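Beta-N-acetylhexosaminidase (Streptomyces plicatus, PDB 1JAK) hydrolyses terminal N-acetylhexosamine residues from beta-linked glycans, as a family 20 glycoside hydrolase that works by substrate-assisted catalysis. Local coordinates at residues 70-75 with 142-147; 133-138 with 497-502. All blocks are in the same frame, centred on the assembly; numbering follows the deposited sequence.

In the fold
From the N terminus, the chain builds the mixed sheet and the two helices 55-72 and 116-129 of domain 2 before it enters the catalytic alpha/beta barrel. Contact 1 closes a loop within domain 2. It joins the end of helix 55-72 to the turn that leads into strand 145-153. Contact 2 spans far more chain. It brings residues 133-138, after helix 116-129, against the end of helix 493-499, well after barrel strand 440-447. The loops cross, because 133-138 lies between the segments of contact 1 while 497-502 lies beyond both. Their centres are about 13 Å apart, and Ala71 and Trp144 of contact 1 pack on residues 133-136.

Contact 1: residues 70-75 with 142-147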
ATOM      1  N   PRO A  70      21.248  -4.606  13.776  1.00 17.91           N
ATOM      2  CA  PRO A  70      21.671  -3.276  14.234  1.00 18.16           C
ATOM      3  C   PRO A  70      21.399  -2.963  15.708  1.00 18.30           C
ATOM      4  O   PRO A  70      22.310  -2.578  16.447  1.00 19.20           O
ATOM      5  CB  PRO A  70      20.917  -2.336  13.300  1.00 18.94           C
ATOM      6  CG  PRO A  70      20.799  -3.145  12.036  1.00 18.60           C
ATOM      7  CD  PRO A  70      20.408  -4.496  12.570  1.00 17.39           C
ATOM      8  N   ALA A  71      20.148  -3.128  16.132  1.00 15.25           N
ATOM      9  CA  ALA A  71      19.771  -2.836  17.512  1.00 14.95           C
ATOM     10  C   ALA A  71      20.276  -3.848  18.536  1.00 15.44           C
ATOM     11  O   ALA A  71      20.572  -3.482  19.674  1.00 15.84           O
ATOM     12  CB  ALA A  71      18.247  -2.701  17.619  1.00 13.47           C
ATOM     13  N   THR A  72      20.368  -5.117  18.148  1.00 15.85           N
ATOM     14  CA  THR A  72      20.846  -6.142  19.069  1.00 15.79           C
ATOM     15  C   THR A  72      22.363  -6.210  19.051  1.00 17.18           C
ATOM     16  O   THR A  72      22.993  -6.436  20.085  1.00 18.31           O
ATOM     17  CB  THR A  72      20.330  -7.546  18.699  1.00 15.81           C
ATOM     18  OG1 THR A  72      20.823  -7.908  17.400  1.00 13.80           O
ATOM     19  CG2 THR A  72      18.805  -7.582  18.704  1.00 12.93           C
ATOM     20  N   GLY A  73      22.936  -6.012  17.870  1.00 18.32           N
ATOM     21  CA  GLY A  73      24.376  -6.090  17.715  1.00 19.99           C
ATOM     22  C   GLY A  73      24.795  -7.544  17.588  1.00 20.49           C
ATOM     23  O   GLY A  73      25.980  -7.842  17.411  1.00 22.50           O
ATOM     24  N   TYR A  74      23.818  -8.448  17.673  1.00 19.07           N
ATOM     25  CA  TYR A  74      24.058  -9.891  17.583  1.00 17.16           C
ATOM     26  C   TYR A  74      24.356 -10.377  16.167  1.00 16.00           C
ATOM     27  O   TYR A  74      23.909  -9.786  15.187  1.00 14.63           O
ATOM     28  CB  TYR A  74      22.849 -10.684  18.093  1.00 17.42           C
ATOM     29  CG  TYR A  74      22.416 -10.417  19.519  1.00 17.49           C
ATOM     30  CD1 TYR A  74      23.290  -9.865  20.459  1.00 17.55           C
ATOM     31  CD2 TYR A  74      21.136 -10.770  19.943  1.00 16.44           C
ATOM     32  CE1 TYR A  74      22.895  -9.676  21.784  1.00 17.34           C
ATOM     33  CE2 TYR A  74      20.733 -10.588  21.260  1.00 16.60           C
ATOM     34  CZ  TYR A  74      21.615 -10.043  22.176  1.00 17.21           C
ATOM     35  OH  TYR A  74      21.210  -9.876  23.478  1.00 17.76           O
ATOM     36  N   ARG A  75      25.086 -11.486  16.077  1.00 15.94           N
ATOM     37  CA  ARG A  75      25.440 -12.075  14.789  1.00 15.63           C
ATOM     38  C   ARG A  75      24.186 -12.572  14.071  1.00 13.79           C
ATOM     39  O   ARG A  75      23.998 -12.314  12.881  1.00 14.87           O
ATOM     40  CB  ARG A  75      26.403 -13.245  14.994  1.00 16.75           C
ATOM     41  CG  ARG A  75      26.885 -13.874  13.698  1.00 20.97           C
ATOM     42  CD  ARG A  75      27.582 -15.203  13.950  1.00 25.04           C
ATOM     43  NE  ARG A  75      27.974 -15.843  12.697  1.00 29.13           N
ATOM     44  CZ  ARG A  75      28.313 -17.123  12.583  1.00 31.57           C
ATOM     45  NH1 ARG A  75      28.310 -17.913  13.650  1.00 32.80           N
ATOM     46  NH2 ARG A  75      28.651 -17.616  11.399  1.00 33.07           N
ATOM     47  N   GLY A 142      18.553  -3.918  25.358  1.00 21.03           N
ATOM     48  CA  GLY A 142      17.369  -4.753  25.313  1.00 20.87           C
ATOM     49  C   GLY A 142      16.569  -4.425  26.562  1.00 22.59           C
ATOM     50  O   GLY A 142      16.516  -3.255  26.944  1.00 23.50           O
ATOM     51  N   PRO A 143      15.960  -5.413  27.238  1.00 21.27           N
ATOM     52  CA  PRO A 143      15.939  -6.853  26.948  1.00 20.16           C
ATOM     53  C   PRO A 143      15.126  -7.160  25.694  1.00 18.78           C
ATOM     54  O   PRO A 143      14.133  -6.488  25.417  1.00 17.70           O
ATOM     55  CB  PRO A 143      15.280  -7.454  28.192  1.00 22.17           C
ATOM     56  CG  PRO A 143      15.455  -6.404  29.248  1.00 23.94           C
ATOM     57  CD  PRO A 143      15.241  -5.135  28.492  1.00 23.68           C
ATOM     58  N   TRP A 144      15.538  -8.183  24.952  1.00 15.74           N
ATOM     59  CA  TRP A 144      14.839  -8.571  23.729  1.00 14.85           C
ATOM     60  C   TRP A 144      13.798  -9.633  24.052  1.00 14.61           C
ATOM     61  O   TRP A 144      13.922 -10.794  23.662  1.00 14.85           O
ATOM     62  CB  TRP A 144      15.853  -9.081  22.703  1.00 13.02           C
ATOM     63  CG  TRP A 144      16.943  -8.082  22.468  1.00 13.04           C
ATOM     64  CD1 TRP A 144      18.273  -8.227  22.756  1.00 13.25           C
ATOM     65  CD2 TRP A 144      16.785  -6.752  21.961  1.00 12.30           C
ATOM     66  NE1 TRP A 144      18.950  -7.066  22.462  1.00 13.35           N
ATOM     67  CE2 TRP A 144      18.060  -6.145  21.972  1.00 12.96           C
ATOM     68  CE3 TRP A 144      15.686  -6.012  21.499  1.00 12.26           C
ATOM     69  CZ2 TRP A 144      18.269  -4.832  21.540  1.00 12.71           C
ATOM     70  CZ3 TRP A 144      15.893  -4.705  21.070  1.00 11.75           C
ATOM     71  CH2 TRP A 144      17.177  -4.129  21.092  1.00 13.64           C
ATOM     72  N   LEU A 145      12.760  -9.209  24.766  1.00 14.70           N
ATOM     73  CA  LEU A 145      11.685 -10.089  25.199  1.00 15.92           C
ATOM     74  C   LEU A 145      10.524 -10.208  24.219  1.00 15.54           C
ATOM     75  O   LEU A 145      10.146  -9.238  23.561  1.00 16.64           O
ATOM     76  CB  LEU A 145      11.145  -9.602  26.545  1.00 17.40           C
ATOM     77  CG  LEU A 145      12.137  -9.584  27.706  1.00 20.48           C
ATOM     78  CD1 LEU A 145      11.555  -8.800  28.876  1.00 21.99           C
ATOM     79  CD2 LEU A 145      12.459 -11.011  28.111  1.00 21.42           C
ATOM     80  N   VAL A 146       9.968 -11.411  24.141  1.00 14.33           N
ATOM     81  CA  VAL A 146       8.827 -11.702  23.282  1.00 14.47           C
ATOM     82  C   VAL A 146       7.800 -12.435  24.142  1.00 14.71           C
ATOM     83  O   VAL A 146       8.031 -13.569  24.563  1.00 15.87           O
ATOM     84  CB  VAL A 146       9.220 -12.610  22.099  1.00 14.07           C
ATOM     85  CG1 VAL A 146       8.004 -12.860  21.210  1.00 14.26           C
ATOM     86  CG2 VAL A 146      10.344 -11.964  21.302  1.00 12.50           C
ATOM     87  N   ALA A 147       6.674 -11.779  24.404  1.00 14.58           N
ATOM     88  CA  ALA A 147       5.615 -12.359  25.224  1.00 14.57           C
ATOM     89  C   ALA A 147       5.358 -13.828  24.892  1.00 14.67           C
ATOM     90  O   ALA A 147       5.383 -14.231  23.728  1.00 14.03           O
ATOM     91  CB  ALA A 147       4.331 -11.553  25.059  1.00 14.76           C
TER
HETATM   92  O   HOH W   1      21.779  -6.261  22.683  1.00 15.38           O
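Thr72 and Trp144 touch through their side chains where the backbones stay apart; the nearest CA atoms, of Thr72 and Gly142, are 7.3 Å from each other. The contact belongs to the alpha/beta domain 2 of family 20. It sets the C-terminal turn of helix 55-72 against an inverse gamma turn centred on Trp144, near the start of strand 145-153. Thr72 lays its methyl over one indole face, a CH-pi contact with CG2 3.8 Å from the centroid of the five-membered ring and 15° off its normal. Gly142 CA covers the opposite face. Thr72 CG2 stands beside the backbone N (chi1 62° for OG1), which turns the methyl to the indole and OG1 back to its own chain. There OG1 accepts from Tyr74 N at 3.1 Å, an ST turn, and also bonds to Leu68 O. Farther round the indole, Ala71 CB meets CH2 of Trp144 at 3.9 Å, and Ala71 O lies 3.3 Å from Trp144 CZ2. Tyr74 brings its hydroxyl to the pyrrole edge, with OH 3.4 Å from Trp144 CD1; the two ring planes stand at 82°. Tyr74 in turn packs on Arg45, and Trp144 on Ile43. With an alanine in place of Trp144 the indole is gone; the helix end would probably lose its packing on the strand side, and water 1 its N-H donor. The indole N-H is held through water 1, which lies in the ring plane. This water accepts from Trp144 NE1 at 2.9 Å and donates to Thr72 O at 2.9 Å.

Contact 2: residues 133-138 with 497-502; sequences AVEKDS and EAAGID
Glu135 and Ala498 meet through their beta carbons, with Glu135 CB 3.7 Å from Ala498 CB. Glu135 then bends alongside Ala499, and its OE1 comes to 3.5 Å from Ala499 CB. The bend is at chi2 (-65°), and it folds the chain past the alanine methyl. Lys136 adds its aliphatic CD, 4.0 Å from Ala498 CB. Small side chains on the helix let the backbones come close, with the CA atoms of Glu135 and Ala499 5.0 Å apart. The direct contacts are van der Waals, and the polar links run through water. Ala498 O receives two waters: water 3 joins it to Lys136 NZ, 2.7 Å from the water oxygen, and water 2 reaches Glu135 O by a weak bond.

In the next shell, Arg185 forms a salt bridge with Glu135 OE1 through NH2. It also packs on Ala499, which probably helps to hold the carboxylate beside the Ala499 methyl. Gly500, with positive phi, forms a Schellman motif; one of its bonds runs from Gly500 N to Glu497 O at 3.2 Å. This partly exposed contact rests a 3-10 turn of domain 2 on the last turn of helix 493-499. The 3-10 turn follows helix 116-129 and precedes strand 145-153, and its Ala133 and Val134 pack on Trp144 beside that strand.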
ATOM      1  N   ALA A 133      13.250  -0.415  21.276  1.00 11.03           N
ATOM      2  CA  ALA A 133      14.691  -0.336  21.063  1.00 11.07           C
ATOM      3  C   ALA A 133      15.127  -1.098  19.814  1.00 10.01           C
ATOM      4  O   ALA A 133      16.193  -0.834  19.259  1.00 12.05           O
ATOM      5  CB  ALA A 133      15.427  -0.881  22.289  1.00 12.13           C
ATOM      6  N   VAL A 134      14.298  -2.036  19.369  1.00 10.22           N
ATOM      7  CA  VAL A 134      14.617  -2.836  18.190  1.00  9.49           C
ATOM      8  C   VAL A 134      14.746  -1.972  16.929  1.00 10.18           C
ATOM      9  O   VAL A 134      15.348  -2.391  15.935  1.00 10.21           O
ATOM     10  CB  VAL A 134      13.540  -3.937  17.969  1.00 10.23           C
ATOM     11  CG1 VAL A 134      12.255  -3.322  17.428  1.00  9.51           C
ATOM     12  CG2 VAL A 134      14.069  -5.014  17.028  1.00 10.61           C
ATOM     13  N   GLU A 135      14.201  -0.759  16.985  1.00  9.48           N
ATOM     14  CA  GLU A 135      14.239   0.167  15.853  1.00  9.92           C
ATOM     15  C   GLU A 135      15.549   0.949  15.735  1.00 12.40           C
ATOM     16  O   GLU A 135      15.808   1.573  14.706  1.00 11.96           O
ATOM     17  CB  GLU A 135      13.090   1.176  15.956  1.00  9.63           C
ATOM     18  CG  GLU A 135      11.685   0.587  15.935  1.00 10.60           C
ATOM     19  CD  GLU A 135      11.338  -0.091  14.622  1.00 12.31           C
ATOM     20  OE1 GLU A 135      11.960   0.233  13.585  1.00 12.30           O
ATOM     21  OE2 GLU A 135      10.428  -0.943  14.625  1.00 12.75           O
ATOM     22  N   LYS A 136      16.366   0.927  16.785  1.00 14.42           N
ATOM     23  CA  LYS A 136      17.631   1.662  16.788  1.00 16.05           C
ATOM     24  C   LYS A 136      18.686   1.077  15.848  1.00 18.15           C
ATOM     25  O   LYS A 136      18.637  -0.101  15.497  1.00 17.18           O
ATOM     26  CB  LYS A 136      18.196   1.721  18.209  1.00 14.90           C
ATOM     27  CG  LYS A 136      17.243   2.334  19.230  1.00 16.07           C
ATOM     28  CD  LYS A 136      16.990   3.811  18.961  1.00 20.40           C
ATOM     29  CE  LYS A 136      18.263   4.630  19.121  1.00 23.57           C
ATOM     30  NZ  LYS A 136      18.013   6.091  18.981  1.00 25.65           N
ATOM     31  N   ASP A 137      19.648   1.910  15.457  1.00 21.52           N
ATOM     32  CA  ASP A 137      20.717   1.485  14.558  1.00 25.16           C
ATOM     33  C   ASP A 137      21.992   1.058  15.285  1.00 26.31           C
ATOM     34  O   ASP A 137      22.913   0.516  14.671  1.00 26.92           O
ATOM     35  CB  ASP A 137      21.048   2.603  13.565  1.00 28.69           C
ATOM     36  CG  ASP A 137      21.412   3.904  14.251  1.00 31.22           C
ATOM     37  OD1 ASP A 137      22.273   3.883  15.155  1.00 33.75           O
ATOM     38  OD2 ASP A 137      20.839   4.951  13.881  1.00 35.26           O
ATOM     39  N   SER A 138      22.053   1.305  16.588  1.00 26.22           N
ATOM     40  CA  SER A 138      23.220   0.925  17.376  1.00 26.08           C
ATOM     41  C   SER A 138      22.805  -0.077  18.445  1.00 25.76           C
ATOM     42  O   SER A 138      21.652  -0.088  18.880  1.00 25.62           O
ATOM     43  CB  SER A 138      23.853   2.161  18.023  1.00 28.22           C
ATOM     44  OG  SER A 138      22.944   2.808  18.895  1.00 28.45           O
ATOM     45  N   GLU A 497       9.280   6.803  17.147  1.00 10.68           N
ATOM     46  CA  GLU A 497      10.284   7.760  17.599  1.00 10.79           C
ATOM     47  C   GLU A 497      11.677   7.163  17.423  1.00 11.04           C
ATOM     48  O   GLU A 497      12.581   7.813  16.899  1.00 10.32           O
ATOM     49  CB  GLU A 497      10.049   8.111  19.071  1.00 12.88           C
ATOM     50  CG  GLU A 497       8.843   9.011  19.302  1.00 16.04           C
ATOM     51  CD  GLU A 497       8.492   9.152  20.770  1.00 20.70           C
ATOM     52  OE1 GLU A 497       9.392   8.977  21.619  1.00 24.91           O
ATOM     53  OE2 GLU A 497       7.318   9.452  21.072  1.00 23.95           O
ATOM     54  N   ALA A 498      11.841   5.918  17.855  1.00 11.24           N
ATOM     55  CA  ALA A 498      13.123   5.232  17.744  1.00 11.14           C
ATOM     56  C   ALA A 498      13.517   4.999  16.286  1.00 11.74           C
ATOM     57  O   ALA A 498      14.702   5.001  15.948  1.00 10.99           O
ATOM     58  CB  ALA A 498      13.067   3.903  18.492  1.00 10.98           C
ATOM     59  N   ALA A 499      12.519   4.812  15.425  1.00 10.96           N
ATOM     60  CA  ALA A 499      12.755   4.563  14.004  1.00 11.59           C
ATOM     61  C   ALA A 499      12.900   5.837  13.173  1.00 11.71           C
ATOM     62  O   ALA A 499      13.258   5.777  11.995  1.00 11.97           O
ATOM     63  CB  ALA A 499      11.623   3.707  13.437  1.00 13.21           C
ATOM     64  N   GLY A 500      12.619   6.984  13.781  1.00 10.68           N
ATOM     65  CA  GLY A 500      12.728   8.239  13.058  1.00 11.22           C
ATOM     66  C   GLY A 500      11.554   8.462  12.124  1.00 11.53           C
ATOM     67  O   GLY A 500      11.678   9.129  11.096  1.00 12.47           O
ATOM     68  N   ILE A 501      10.408   7.891  12.477  1.00 10.65           N
ATOM     69  CA  ILE A 501       9.205   8.040  11.668  1.00 10.74           C
ATOM     70  C   ILE A 501       8.331   9.139  12.261  1.00 10.79           C
ATOM     71  O   ILE A 501       7.763   8.982  13.341  1.00 12.03           O
ATOM     72  CB  ILE A 501       8.395   6.724  11.623  1.00 10.55           C
ATOM     73  CG1 ILE A 501       9.225   5.632  10.940  1.00 11.05           C
ATOM     74  CG2 ILE A 501       7.070   6.948  10.891  1.00 10.89           C
ATOM     75  CD1 ILE A 501       8.562   4.265  10.912  1.00 12.43           C
ATOM     76  N   ASP A 502       8.229  10.261  11.560  1.00 11.73           N
ATOM     77  CA  ASP A 502       7.407  11.348  12.059  1.00 12.07           C
ATOM     78  C   ASP A 502       5.949  10.947  11.892  1.00 11.73           C
ATOM     79  O   ASP A 502       5.596  10.231  10.954  1.00 11.09           O
ATOM     80  CB  ASP A 502       7.702  12.640  11.297  1.00 14.51           C
ATOM     81  CG  ASP A 502       7.072  13.858  11.951  1.00 19.94           C
ATOM     82  OD1 ASP A 502       6.936  13.867  13.198  1.00 20.48           O
ATOM     83  OD2 ASP A 502       6.728  14.814  11.223  1.00 20.87           O
TER
HETATM   84  O   HOH W   2      16.504   4.646  13.724  1.00 31.06           O
HETATM   85  O   HOH W   3      16.605   6.793  16.821  1.00 27.20           O